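Local coordinates for ethanolamine utilization protein EutL (Clostridium perfringens E str. JGS1987, PDB 4TME) that forms trimeric tiles of the ethanolamine-utilization microcompartment shell and binds ethanolamine, which probably controls the opening of a transport pore through the shell, at residues Met1-Ile6 / Ile121-Gln126; Asp44-Thr49 / Ser108-Val113; Ser133-Thr138 / Leu147-Ala152. All coordinates share one frame; numbering follows the deposited sequence.

Contact 1 of 3, residues Met1-Ile6 / Ile121-Gln126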
ATOM      1  N   MET C   1      12.273   6.994 -24.797  1.00 36.28           N
ATOM      2  CA  MET C   1      11.298   7.727 -25.652  1.00 36.15           C
ATOM      3  C   MET C   1      10.146   6.796 -26.034  1.00 34.00           C
ATOM      4  O   MET C   1      10.161   5.603 -25.729  1.00 32.57           O
ATOM      5  CB  MET C   1      11.992   8.286 -26.895  1.00 39.24           C
ATOM      6  CG  MET C   1      12.446   7.253 -27.870  1.00 39.96           C
ATOM      7  SD  MET C   1      13.330   8.004 -29.269  1.00 56.70           S
ATOM      8  CE  MET C   1      14.767   8.671 -28.428  1.00 68.42           C
ATOM      9  N   LYS C   2       9.138   7.350 -26.685  1.00 33.80           N
ATOM     10  CA  LYS C   2       7.925   6.594 -26.977  1.00 33.26           C
ATOM     11  C   LYS C   2       8.245   5.348 -27.814  1.00 32.09           C
ATOM     12  O   LYS C   2       9.061   5.411 -28.741  1.00 33.04           O
ATOM     13  CB  LYS C   2       6.926   7.501 -27.689  1.00 36.91           C
ATOM     14  CG  LYS C   2       5.609   6.866 -28.043  1.00 42.92           C
ATOM     15  CD  LYS C   2       4.647   7.937 -28.516  1.00 52.33           C
ATOM     16  CE  LYS C   2       3.833   7.497 -29.707  1.00 63.19           C
ATOM     17  NZ  LYS C   2       3.187   8.669 -30.374  1.00 70.14           N
ATOM     18  N   ASN C   3       7.618   4.234 -27.428  1.00 31.37           N
ATOM     19  CA  ASN C   3       7.737   2.900 -28.036  1.00 31.83           C
ATOM     20  C   ASN C   3       9.030   2.153 -27.646  1.00 33.14           C
ATOM     21  O   ASN C   3       9.229   1.005 -28.062  1.00 34.76           O
ATOM     22  CB  ASN C   3       7.591   2.981 -29.571  1.00 34.21           C
ATOM     23  CG  ASN C   3       6.166   3.304 -29.992  1.00 37.64           C
ATOM     24  OD1 ASN C   3       5.202   2.768 -29.430  1.00 38.08           O
ATOM     25  ND2 ASN C   3       6.019   4.221 -30.944  1.00 40.93           N
ATOM     26  N   ASP C   4       9.872   2.766 -26.808  1.00 32.55           N
ATOM     27  CA  ASP C   4      11.020   2.042 -26.253  1.00 33.10           C
ATOM     28  C   ASP C   4      10.532   0.943 -25.330  1.00 31.63           C
ATOM     29  O   ASP C   4       9.578   1.129 -24.564  1.00 30.33           O
ATOM     30  CB  ASP C   4      11.960   2.962 -25.459  1.00 33.70           C
ATOM     31  CG  ASP C   4      12.859   3.816 -26.337  1.00 36.26           C
ATOM     32  OD1 ASP C   4      12.968   3.589 -27.570  1.00 37.35           O
ATOM     33  OD2 ASP C   4      13.496   4.723 -25.755  1.00 38.14           O
ATOM     34  N   LEU C   5      11.199  -0.205 -25.388  1.00 32.14           N
ATOM     35  CA  LEU C   5      10.985  -1.242 -24.389  1.00 33.21           C
ATOM     36  C   LEU C   5      11.693  -0.852 -23.099  1.00 33.55           C
ATOM     37  O   LEU C   5      12.853  -0.449 -23.141  1.00 39.18           O
ATOM     38  CB  LEU C   5      11.524  -2.577 -24.912  1.00 39.30           C
ATOM     39  CG  LEU C   5      11.274  -3.773 -23.998  1.00 46.49           C
ATOM     40  CD1 LEU C   5       9.883  -4.315 -24.273  1.00 43.77           C
ATOM     41  CD2 LEU C   5      12.354  -4.837 -24.203  1.00 56.19           C
ATOM     42  N   ILE C   6      11.020  -0.957 -21.955  1.00 29.59           N
ATOM     43  CA  ILE C   6      11.684  -0.769 -20.671  1.00 31.81           C
ATOM     44  C   ILE C   6      12.227  -2.135 -20.224  1.00 32.04           C
ATOM     45  O   ILE C   6      11.462  -3.056 -19.957  1.00 34.45           O
ATOM     46  CB  ILE C   6      10.741  -0.184 -19.617  1.00 37.59           C
ATOM     47  CG1 ILE C   6      10.274   1.198 -20.066  1.00 47.82           C
ATOM     48  CG2 ILE C   6      11.426  -0.050 -18.268  1.00 36.84           C
ATOM     49  CD1 ILE C   6       8.902   1.195 -20.598  1.00 56.38           C
ATOM     50  N   ILE C 121       5.226   7.485 -18.651  1.00 24.82           N
ATOM     51  CA  ILE C 121       4.011   6.673 -18.757  1.00 23.76           C
ATOM     52  C   ILE C 121       4.414   5.430 -19.511  1.00 24.52           C
ATOM     53  O   ILE C 121       5.085   5.529 -20.529  1.00 27.09           O
ATOM     54  CB  ILE C 121       2.865   7.400 -19.519  1.00 26.04           C
ATOM     55  CG1 ILE C 121       2.476   8.686 -18.792  1.00 26.09           C
ATOM     56  CG2 ILE C 121       1.648   6.496 -19.651  1.00 26.36           C
ATOM     57  CD1 ILE C 121       1.527   9.576 -19.574  1.00 27.04           C
ATOM     58  N   CYS C 122       4.006   4.264 -19.023  0.78 24.54           N
ATOM     59  CA  CYS C 122       4.332   3.011 -19.678  0.78 25.39           C
ATOM     60  C   CYS C 122       3.207   2.002 -19.496  0.78 24.77           C
ATOM     61  O   CYS C 122       2.375   2.136 -18.578  0.78 24.39           O
ATOM     62  CB  CYS C 122       5.633   2.434 -19.123  0.78 26.10           C
ATOM     63  SG  CYS C 122       5.513   1.989 -17.372  0.78 30.67           S
ATOM     64  N   TYR C 123       3.200   0.979 -20.344  1.00 24.33           N
ATOM     65  CA  TYR C 123       2.134  -0.005 -20.313  1.00 23.74           C
ATOM     66  C   TYR C 123       2.639  -1.357 -20.776  1.00 23.01           C
ATOM     67  O   TYR C 123       3.700  -1.473 -21.397  1.00 25.16           O
ATOM     68  CB  TYR C 123       0.973   0.431 -21.217  1.00 23.56           C
ATOM     69  CG  TYR C 123       1.385   0.600 -22.661  1.00 24.87           C
ATOM     70  CD1 TYR C 123       1.867   1.816 -23.134  1.00 27.12           C
ATOM     71  CD2 TYR C 123       1.293  -0.451 -23.557  1.00 26.77           C
ATOM     72  CE1 TYR C 123       2.254   1.967 -24.459  1.00 29.08           C
ATOM     73  CE2 TYR C 123       1.677  -0.309 -24.867  1.00 29.56           C
ATOM     74  CZ  TYR C 123       2.152   0.901 -25.318  1.00 30.01           C
ATOM     75  OH  TYR C 123       2.525   1.028 -26.637  1.00 31.38           O
ATOM     76  N   TYR C 124       1.854  -2.369 -20.449  1.00 22.42           N
ATOM     77  CA  TYR C 124       2.107  -3.762 -20.833  1.00 23.30           C
ATOM     78  C   TYR C 124       0.923  -4.218 -21.649  1.00 24.26           C
ATOM     79  O   TYR C 124      -0.216  -4.048 -21.222  1.00 25.62           O
ATOM     80  CB  TYR C 124       2.251  -4.609 -19.583  1.00 23.14           C
ATOM     81  CG  TYR C 124       2.835  -6.022 -19.708  1.00 23.48           C
ATOM     82  CD1 TYR C 124       4.078  -6.237 -20.281  1.00 24.26           C
ATOM     83  CD2 TYR C 124       2.178  -7.108 -19.120  1.00 23.70           C
ATOM     84  CE1 TYR C 124       4.614  -7.505 -20.331  1.00 24.40           C
ATOM     85  CE2 TYR C 124       2.716  -8.389 -19.166  1.00 24.22           C
ATOM     86  CZ  TYR C 124       3.934  -8.571 -19.757  1.00 24.81           C
ATOM     87  OH  TYR C 124       4.494  -9.858 -19.782  1.00 25.60           O
ATOM     88  N   ALA C 125       1.185  -4.783 -22.814  1.00 24.53           N
ATOM     89  CA  ALA C 125       0.125  -5.288 -23.676  1.00 26.40           C
ATOM     90  C   ALA C 125       0.643  -6.574 -24.297  1.00 27.87           C
ATOM     91  O   ALA C 125       1.101  -6.592 -25.445  1.00 30.11           O
ATOM     92  CB  ALA C 125      -0.249  -4.274 -24.730  1.00 28.33           C
ATOM     93  N   GLN C 126       0.619  -7.627 -23.492  1.00 26.26           N
ATOM     94  CA  GLN C 126       1.313  -8.868 -23.807  1.00 28.03           C
ATOM     95  C   GLN C 126       0.296  -9.915 -24.201  1.00 28.05           C
ATOM     96  O   GLN C 126      -0.646 -10.198 -23.461  1.00 27.88           O
ATOM     97  CB  GLN C 126       2.136  -9.330 -22.602  1.00 29.30           C
ATOM     98  CG  GLN C 126       2.871 -10.668 -22.777  1.00 33.55           C
ATOM     99  CD  GLN C 126       4.056 -10.602 -23.726  1.00 39.28           C
ATOM    100  OE1 GLN C 126       4.513  -9.522 -24.114  1.00 39.45           O
ATOM    101  NE2 GLN C 126       4.556 -11.771 -24.116  1.00 43.33           N
TER
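Sparse side-chain packing between two strands of one sheet that are not direct neighbours joins Ile6, near the N-terminus, to Cys122 at the start of strand 122-128. Strand 112-114 runs between them, and the closest pair of CA atoms, Ile6 CA and Cys122 CA, is 8.3 Å apart. Only one apolar touch spans that gap: the terminal CD1 of Ile6 reaches Cys122 CB at 3.8 Å. CG1 of Ile6 stands beside the backbone N, anti to the carbonyl carbon (chi1 -62°), and carries CD1 toward Cys122; both residues also pack on Phe112 of the intervening strand. The order 5-6, 112-114, 122-128 makes this one end of the chain's larger antiparallel sheet, in a protein with two BMC domains, and the first strand is short and weakly bonded. Ahead of it, Met1 to Asp4 form a type II turn, closed by Asp4 N to Met1 O at 3.0 Å. Met1 N also donates to Asp4 OD2 at 2.8 Å, from above the carboxylate plane. Across the contact Asn3 OD1 comes within 4.2 Å of Tyr123 OH without bonding to it; Gln208 NE2 of helix 193-212 bonds to Asn3 OD1 and, weakly, to Tyr123 OH.

Contact 2 of 3, residues Asp44-Thr49 / Ser108-Val113. With ETA (ethanolamine), chain K; ETA (ethanolamine), chain J.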
ATOM      1  N   ASP C  44       6.896  -6.340 -11.964  1.00 20.78           N
ATOM      2  CA  ASP C  44       6.034  -7.420 -11.491  1.00 19.59           C
ATOM      3  C   ASP C  44       5.303  -8.173 -12.619  1.00 20.15           C
ATOM      4  O   ASP C  44       5.367  -9.399 -12.671  1.00 21.29           O
ATOM      5  CB  ASP C  44       5.037  -6.906 -10.416  1.00 21.23           C
ATOM      6  CG  ASP C  44       4.141  -5.755 -10.873  1.00 22.83           C
ATOM      7  OD1 ASP C  44       4.398  -5.118 -11.910  1.00 22.60           O
ATOM      8  OD2 ASP C  44       3.165  -5.476 -10.109  1.00 23.70           O
ATOM      9  N   ASP C  45       4.649  -7.493 -13.554  1.00 21.41           N
ATOM     10  CA  ASP C  45       3.825  -8.242 -14.510  1.00 21.62           C
ATOM     11  C   ASP C  45       4.674  -9.055 -15.498  1.00 22.18           C
ATOM     12  O   ASP C  45       4.240 -10.138 -15.940  1.00 22.17           O
ATOM     13  CB  ASP C  45       2.885  -7.292 -15.239  1.00 21.80           C
ATOM     14  CG  ASP C  45       1.942  -6.614 -14.283  1.00 22.45           C
ATOM     15  OD1 ASP C  45       1.135  -7.343 -13.657  1.00 22.98           O
ATOM     16  OD2 ASP C  45       2.094  -5.373 -14.107  1.00 22.54           O
ATOM     17  N   VAL C  46       5.880  -8.573 -15.827  1.00 21.55           N
ATOM     18  CA  VAL C  46       6.815  -9.415 -16.612  1.00 21.96           C
ATOM     19  C   VAL C  46       7.164 -10.655 -15.804  1.00 21.16           C
ATOM     20  O   VAL C  46       7.194 -11.769 -16.344  1.00 22.18           O
ATOM     21  CB  VAL C  46       8.091  -8.653 -17.021  1.00 22.82           C
ATOM     22  CG1 VAL C  46       9.198  -9.626 -17.539  1.00 22.35           C
ATOM     23  CG2 VAL C  46       7.740  -7.629 -18.102  1.00 23.78           C
ATOM     24  N   THR C  47       7.405 -10.481 -14.511  1.00 20.58           N
ATOM     25  CA  THR C  47       7.755 -11.630 -13.685  1.00 21.02           C
ATOM     26  C   THR C  47       6.601 -12.614 -13.561  1.00 20.56           C
ATOM     27  O   THR C  47       6.805 -13.817 -13.632  1.00 20.18           O
ATOM     28  CB  THR C  47       8.235 -11.169 -12.303  1.00 21.17           C
ATOM     29  OG1 THR C  47       9.409 -10.378 -12.501  1.00 22.10           O
ATOM     30  CG2 THR C  47       8.593 -12.354 -11.397  1.00 21.52           C
ATOM     31  N   TYR C  48       5.375 -12.122 -13.420  1.00 19.96           N
ATOM     32  CA  TYR C  48       4.221 -13.022 -13.348  1.00 20.01           C
ATOM     33  C   TYR C  48       4.069 -13.831 -14.646  1.00 20.09           C
ATOM     34  O   TYR C  48       3.718 -15.030 -14.625  1.00 21.41           O
ATOM     35  CB  TYR C  48       2.938 -12.219 -13.080  1.00 20.61           C
ATOM     36  CG  TYR C  48       2.925 -11.536 -11.722  1.00 20.93           C
ATOM     37  CD1 TYR C  48       3.472 -12.156 -10.599  1.00 20.79           C
ATOM     38  CD2 TYR C  48       2.425 -10.256 -11.584  1.00 20.69           C
ATOM     39  CE1 TYR C  48       3.476 -11.508  -9.351  1.00 22.26           C
ATOM     40  CE2 TYR C  48       2.414  -9.603 -10.354  1.00 20.91           C
ATOM     41  CZ  TYR C  48       2.933 -10.252  -9.235  1.00 22.44           C
ATOM     42  OH  TYR C  48       2.929  -9.637  -7.997  1.00 24.21           O
ATOM     43  N   THR C  49       4.329 -13.179 -15.780  1.00 19.63           N
ATOM     44  CA  THR C  49       4.256 -13.850 -17.069  1.00 20.60           C
ATOM     45  C   THR C  49       5.367 -14.908 -17.160  1.00 20.94           C
ATOM     46  O   THR C  49       5.158 -16.011 -17.705  1.00 22.70           O
ATOM     47  CB  THR C  49       4.378 -12.838 -18.245  1.00 24.15           C
ATOM     48  OG1 THR C  49       3.399 -11.807 -18.080  1.00 24.98           O
ATOM     49  CG2 THR C  49       4.142 -13.503 -19.595  1.00 24.97           C
ATOM     50  N   SER C 108      13.977 -12.128 -22.236  1.00 30.63           N
ATOM     51  CA  SER C 108      13.709 -12.564 -23.617  1.00 32.35           C
ATOM     52  C   SER C 108      13.355 -11.434 -24.593  1.00 34.95           C
ATOM     53  O   SER C 108      13.285 -11.669 -25.812  1.00 35.38           O
ATOM     54  CB  SER C 108      12.573 -13.594 -23.654  1.00 31.14           C
ATOM     55  OG  SER C 108      11.323 -13.029 -23.300  1.00 30.89           O
ATOM     56  N   GLY C 109      13.142 -10.231 -24.070  1.00 36.92           N
ATOM     57  CA  GLY C 109      12.754  -9.077 -24.873  1.00 39.28           C
ATOM     58  C   GLY C 109      11.376  -8.540 -24.525  1.00 38.44           C
ATOM     59  O   GLY C 109      10.927  -7.530 -25.074  1.00 42.12           O
ATOM     60  N   VAL C 110      10.669  -9.229 -23.640  0.66 34.95           N
ATOM     61  CA  VAL C 110       9.377  -8.733 -23.196  0.66 33.61           C
ATOM     62  C   VAL C 110       9.611  -7.541 -22.275  0.66 31.62           C
ATOM     63  O   VAL C 110      10.729  -7.303 -21.820  0.66 31.97           O
ATOM     64  CB  VAL C 110       8.548  -9.821 -22.482  0.66 35.31           C
ATOM     65  CG1 VAL C 110       8.137 -10.915 -23.481  0.66 37.04           C
ATOM     66  CG2 VAL C 110       9.317 -10.415 -21.315  0.66 37.08           C
ATOM     67  N   GLY C 111       8.567  -6.758 -22.052  1.00 29.12           N
ATOM     68  CA  GLY C 111       8.667  -5.650 -21.123  1.00 27.82           C
ATOM     69  C   GLY C 111       7.567  -4.647 -21.317  1.00 27.16           C
ATOM     70  O   GLY C 111       6.834  -4.726 -22.290  1.00 27.79           O
ATOM     71  N   PHE C 112       7.458  -3.723 -20.376  1.00 26.19           N
ATOM     72  CA  PHE C 112       6.581  -2.578 -20.541  1.00 24.62           C
ATOM     73  C   PHE C 112       7.137  -1.699 -21.654  1.00 25.00           C
ATOM     74  O   PHE C 112       8.325  -1.714 -21.953  1.00 26.90           O
ATOM     75  CB  PHE C 112       6.452  -1.795 -19.238  1.00 23.24           C
ATOM     76  CG  PHE C 112       5.463  -2.375 -18.276  1.00 24.17           C
ATOM     77  CD1 PHE C 112       5.654  -3.652 -17.734  1.00 24.97           C
ATOM     78  CD2 PHE C 112       4.336  -1.659 -17.905  1.00 23.70           C
ATOM     79  CE1 PHE C 112       4.732  -4.202 -16.857  1.00 24.62           C
ATOM     80  CE2 PHE C 112       3.420  -2.195 -17.014  1.00 23.77           C
ATOM     81  CZ  PHE C 112       3.624  -3.481 -16.482  1.00 24.22           C
ATOM     82  N   VAL C 113       6.246  -0.963 -22.296  1.00 25.16           N
ATOM     83  CA  VAL C 113       6.594  -0.077 -23.382  1.00 27.69           C
ATOM     84  C   VAL C 113       6.318   1.362 -22.983  1.00 27.15           C
ATOM     85  O   VAL C 113       5.309   1.653 -22.350  1.00 26.68           O
ATOM     86  CB  VAL C 113       5.787  -0.419 -24.642  1.00 32.15           C
ATOM     87  CG1 VAL C 113       6.072   0.589 -25.758  1.00 33.97           C
ATOM     88  CG2 VAL C 113       6.126  -1.833 -25.096  1.00 35.89           C
TER
HETATM   89  CA  ETA K 302       4.042  -2.200 -13.413  1.00 26.56           C
HETATM   90  N   ETA K 302       4.167  -2.304 -11.974  1.00 24.71           N
HETATM   91  C   ETA K 302       5.344  -1.716 -14.034  1.00 29.63           C
HETATM   92  O   ETA K 302       6.439  -2.528 -13.697  1.00 30.02           O
HETATM   93  CA  ETA J 301      -1.593  -6.355 -11.792  1.00 24.44           C
HETATM   94  N   ETA J 301      -0.267  -6.815 -11.483  1.00 21.52           N
HETATM   95  C   ETA J 301      -1.474  -4.994 -12.444  1.00 26.09           C
HETATM   96  O   ETA J 301      -1.023  -4.038 -11.501  1.00 26.76           O
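Phe112 brings the edge of its ring up to Asp45, with CZ 3.4 Å from Asp45 OD2. That oxygen lies in the ring plane, where the ring hydrogens carry a slight positive charge, and the carboxylate and ring planes are 33° apart. One face of the same ring carries the carbon chain of the chain K ethanolamine, whose CA lies 3.4 Å from Phe112 CZ. Farther along, Val46 fills the junction between helix and loop: CG2 rests 3.7 Å from Gly111 CA and CG1 meets Val110 CG2 at 3.9 Å. The segments join the first turn of helix 44-57 to the approach to strand 112-114, and both fall within the first BMC domain. Both aspartates line both ethanolamine pockets, but each accepts a hydrogen bond from a different amine. Asp44 OD1 takes N of the chain K molecule at 2.8 Å, with Glu82 and Thr182 also holding that ligand; Asp45 OD1 takes N of the chain J molecule at 2.6 Å and also Tyr149 OH. Asp44 OD1 and Asp45 OD2, two acceptors, are 3.2 Å apart, so the positive charge expected on each bound amine would probably ease the repulsion between neighbouring carboxylates.

Contact 3 of 3, residues Ser133-Thr138 / Leu147-Ala152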
ATOM      1  N   SER C 133      -0.047 -23.060 -16.049  1.00 26.51           N
ATOM      2  CA  SER C 133      -0.992 -23.393 -15.000  1.00 27.42           C
ATOM      3  C   SER C 133      -1.301 -22.180 -14.133  1.00 27.58           C
ATOM      4  O   SER C 133      -2.370 -22.104 -13.522  1.00 31.07           O
ATOM      5  CB  SER C 133      -0.466 -24.545 -14.127  1.00 28.04           C
ATOM      6  OG  SER C 133       0.661 -24.143 -13.372  1.00 30.05           O
ATOM      7  N   TYR C 134      -0.387 -21.220 -14.077  1.00 24.55           N
ATOM      8  CA  TYR C 134      -0.537 -20.099 -13.167  1.00 23.96           C
ATOM      9  C   TYR C 134      -1.548 -19.068 -13.678  1.00 25.24           C
ATOM     10  O   TYR C 134      -2.548 -18.745 -13.002  1.00 25.81           O
ATOM     11  CB  TYR C 134       0.828 -19.423 -12.944  1.00 23.34           C
ATOM     12  CG  TYR C 134       0.738 -18.148 -12.159  1.00 24.42           C
ATOM     13  CD1 TYR C 134       0.001 -18.075 -10.978  1.00 25.52           C
ATOM     14  CD2 TYR C 134       1.370 -17.002 -12.604  1.00 26.28           C
ATOM     15  CE1 TYR C 134      -0.099 -16.894 -10.280  1.00 26.28           C
ATOM     16  CE2 TYR C 134       1.278 -15.821 -11.898  1.00 27.23           C
ATOM     17  CZ  TYR C 134       0.543 -15.780 -10.744  1.00 29.02           C
ATOM     18  OH  TYR C 134       0.458 -14.591 -10.052  1.00 32.90           O
ATOM     19  N   LEU C 135      -1.296 -18.539 -14.872  1.00 25.98           N
ATOM     20  CA  LEU C 135      -2.189 -17.502 -15.417  1.00 25.36           C
ATOM     21  C   LEU C 135      -3.529 -18.087 -15.853  1.00 25.61           C
ATOM     22  O   LEU C 135      -4.544 -17.380 -15.804  1.00 26.29           O
ATOM     23  CB  LEU C 135      -1.546 -16.764 -16.585  1.00 25.81           C
ATOM     24  CG  LEU C 135      -0.448 -15.769 -16.174  1.00 27.24           C
ATOM     25  CD1 LEU C 135       0.136 -15.174 -17.440  1.00 27.52           C
ATOM     26  CD2 LEU C 135      -0.971 -14.663 -15.231  1.00 29.40           C
ATOM     27  N   SER C 136      -3.569 -19.354 -16.261  1.00 26.53           N
ATOM     28  CA  SER C 136      -4.866 -19.958 -16.601  1.00 29.01           C
ATOM     29  C   SER C 136      -5.727 -20.070 -15.329  1.00 29.34           C
ATOM     30  O   SER C 136      -6.922 -19.784 -15.359  1.00 29.98           O
ATOM     31  CB  SER C 136      -4.695 -21.320 -17.277  1.00 32.38           C
ATOM     32  OG  SER C 136      -4.073 -22.253 -16.417  1.00 33.48           O
ATOM     33  N   LYS C 137      -5.135 -20.454 -14.202  1.00 29.99           N
ATOM     34  CA  LYS C 137      -5.902 -20.496 -12.950  1.00 33.25           C
ATOM     35  C   LYS C 137      -6.310 -19.110 -12.500  1.00 31.54           C
ATOM     36  O   LYS C 137      -7.435 -18.926 -12.046  1.00 33.52           O
ATOM     37  CB  LYS C 137      -5.117 -21.186 -11.831  1.00 41.11           C
ATOM     38  CG  LYS C 137      -5.202 -22.701 -11.905  1.00 54.55           C
ATOM     39  CD  LYS C 137      -4.181 -23.376 -10.986  1.00 65.45           C
ATOM     40  CE  LYS C 137      -4.177 -24.891 -11.165  1.00 72.97           C
ATOM     41  NZ  LYS C 137      -3.852 -25.298 -12.566  1.00 76.74           N
ATOM     42  N   THR C 138      -5.417 -18.134 -12.640  1.00 28.66           N
ATOM     43  CA  THR C 138      -5.711 -16.756 -12.258  1.00 29.21           C
ATOM     44  C   THR C 138      -6.890 -16.231 -13.085  1.00 29.69           C
ATOM     45  O   THR C 138      -7.775 -15.521 -12.574  1.00 31.53           O
ATOM     46  CB  THR C 138      -4.475 -15.830 -12.463  1.00 30.94           C
ATOM     47  OG1 THR C 138      -3.358 -16.321 -11.694  1.00 33.06           O
ATOM     48  CG2 THR C 138      -4.777 -14.415 -12.019  1.00 30.23           C
ATOM     49  N   LEU C 147      -4.308 -15.375 -23.568  1.00 26.51           N
ATOM     50  CA  LEU C 147      -4.730 -14.176 -22.832  1.00 27.28           C
ATOM     51  C   LEU C 147      -4.151 -12.918 -23.434  1.00 28.20           C
ATOM     52  O   LEU C 147      -3.055 -12.940 -23.988  1.00 29.10           O
ATOM     53  CB  LEU C 147      -4.278 -14.212 -21.353  1.00 28.31           C
ATOM     54  CG  LEU C 147      -4.924 -15.181 -20.384  1.00 31.11           C
ATOM     55  CD1 LEU C 147      -4.182 -15.117 -19.088  1.00 29.80           C
ATOM     56  CD2 LEU C 147      -6.411 -14.847 -20.202  1.00 33.41           C
ATOM     57  N   ALA C 148      -4.883 -11.807 -23.284  1.00 26.23           N
ATOM     58  CA  ALA C 148      -4.298 -10.486 -23.352  1.00 25.41           C
ATOM     59  C   ALA C 148      -4.026 -10.019 -21.917  1.00 23.88           C
ATOM     60  O   ALA C 148      -4.936  -9.954 -21.112  1.00 24.72           O
ATOM     61  CB  ALA C 148      -5.228  -9.514 -24.061  1.00 26.35           C
ATOM     62  N   TYR C 149      -2.770  -9.743 -21.612  1.00 22.71           N
ATOM     63  CA  TYR C 149      -2.337  -9.287 -20.285  1.00 20.74           C
ATOM     64  C   TYR C 149      -2.074  -7.793 -20.403  1.00 22.23           C
ATOM     65  O   TYR C 149      -1.091  -7.380 -21.014  1.00 23.25           O
ATOM     66  CB  TYR C 149      -1.098 -10.090 -19.869  1.00 21.33           C
ATOM     67  CG  TYR C 149      -0.671  -9.986 -18.410  1.00 21.28           C
ATOM     68  CD1 TYR C 149      -0.974  -8.885 -17.619  1.00 21.98           C
ATOM     69  CD2 TYR C 149       0.060 -11.021 -17.835  1.00 21.78           C
ATOM     70  CE1 TYR C 149      -0.550  -8.818 -16.276  1.00 21.87           C
ATOM     71  CE2 TYR C 149       0.481 -10.969 -16.539  1.00 22.41           C
ATOM     72  CZ  TYR C 149       0.196  -9.869 -15.763  1.00 21.59           C
ATOM     73  OH  TYR C 149       0.630  -9.837 -14.467  1.00 22.28           O
ATOM     74  N   LEU C 150      -3.021  -6.994 -19.889  1.00 20.47           N
ATOM     75  CA  LEU C 150      -3.076  -5.549 -20.145  1.00 21.47           C
ATOM     76  C   LEU C 150      -2.856  -4.785 -18.840  1.00 22.01           C
ATOM     77  O   LEU C 150      -3.616  -4.980 -17.886  1.00 23.96           O
ATOM     78  CB  LEU C 150      -4.431  -5.177 -20.744  1.00 21.12           C
ATOM     79  CG  LEU C 150      -4.843  -6.002 -21.970  1.00 23.33           C
ATOM     80  CD1 LEU C 150      -6.212  -5.567 -22.501  1.00 24.80           C
ATOM     81  CD2 LEU C 150      -3.802  -5.912 -23.073  1.00 25.25           C
ATOM     82  N   VAL C 151      -1.817  -3.949 -18.793  1.00 20.71           N
ATOM     83  CA  VAL C 151      -1.509  -3.174 -17.592  1.00 20.39           C
ATOM     84  C   VAL C 151      -1.114  -1.749 -17.961  1.00 20.87           C
ATOM     85  O   VAL C 151      -0.343  -1.540 -18.876  1.00 21.01           O
ATOM     86  CB  VAL C 151      -0.364  -3.818 -16.777  1.00 20.59           C
ATOM     87  CG1 VAL C 151      -0.121  -3.038 -15.479  1.00 20.96           C
ATOM     88  CG2 VAL C 151      -0.688  -5.267 -16.456  1.00 21.59           C
ATOM     89  N   ALA C 152      -1.665  -0.772 -17.246  1.00 20.99           N
ATOM     90  CA  ALA C 152      -1.260   0.619 -17.414  1.00 20.07           C
ATOM     91  C   ALA C 152      -1.575   1.389 -16.138  1.00 20.55           C
ATOM     92  O   ALA C 152      -2.172   0.847 -15.216  1.00 21.08           O
ATOM     93  CB  ALA C 152      -1.977   1.247 -18.620  1.00 21.21           C
TER
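Leu135 is the residue through which helix 133-139 meets strand 146-152, and the side-chain packing across the interface is apolar. Its CB lies 4.0 Å from Leu147 CD1, a methyl that also comes close to the Leu135 carbonyl oxygen. Farther out, its two methyls approach the CD2-CE2 bond of Tyr149 obliquely, CD1 4.2 Å from Tyr149 CD2 and CD2 equally far from Tyr149 CE2; the two side chains cross at about a right angle. Tyr149 and Leu147, two residues apart on the strand, both turn toward the helix. Tyr149 holds CG opposite the backbone N (chi1 -167°), which sends the ring past Leu135 toward helix 44-57.

Hydrogen bonding is confined to each side of the interface or passes beyond it. Within the helix, Tyr134 O accepts both Thr138 N, at 3.0 Å, and Thr138 OG1, at 2.9 Å, the hydroxyl standing above the carbonyl plane. The buried phenol of Tyr149 bonds through OH to Asp45 OD1, an oxygen that also receives an ethanolamine amine, so Tyr149 probably helps to position that carboxylate for the ligand. Asp52 of helix 44-57 accepts from Leu135 N and, weakly, from Tyr134 N, tying the two helices together. This short helix lies against one face of the sheet, beside helix 44-57, while Ala148 and Leu150 of strand 146-152 pack on helix 193-212.

All three contacts reach the same antiparallel sheet, in which strands 5-6, 112-114, 122-128 and 146-152 follow one another. Contact 1 is the peripheral one, partly buried and bridged by little more than a methyl, whereas contacts 2 and 3 are buried. Contacts 1 and 2 share backbone pairing, as Ile6 N meets Phe112 O and Tyr123 O meets Val113 N; contacts 1 and 3 are joined the same way through Tyr124 and Val151. Contact 2 differs by gathering carboxylates around ligands, while contact 3 is leucine and tyrosine packing between a helix and a strand. The tyrosine of contact 3 joins it to the acidic residues of contact 2.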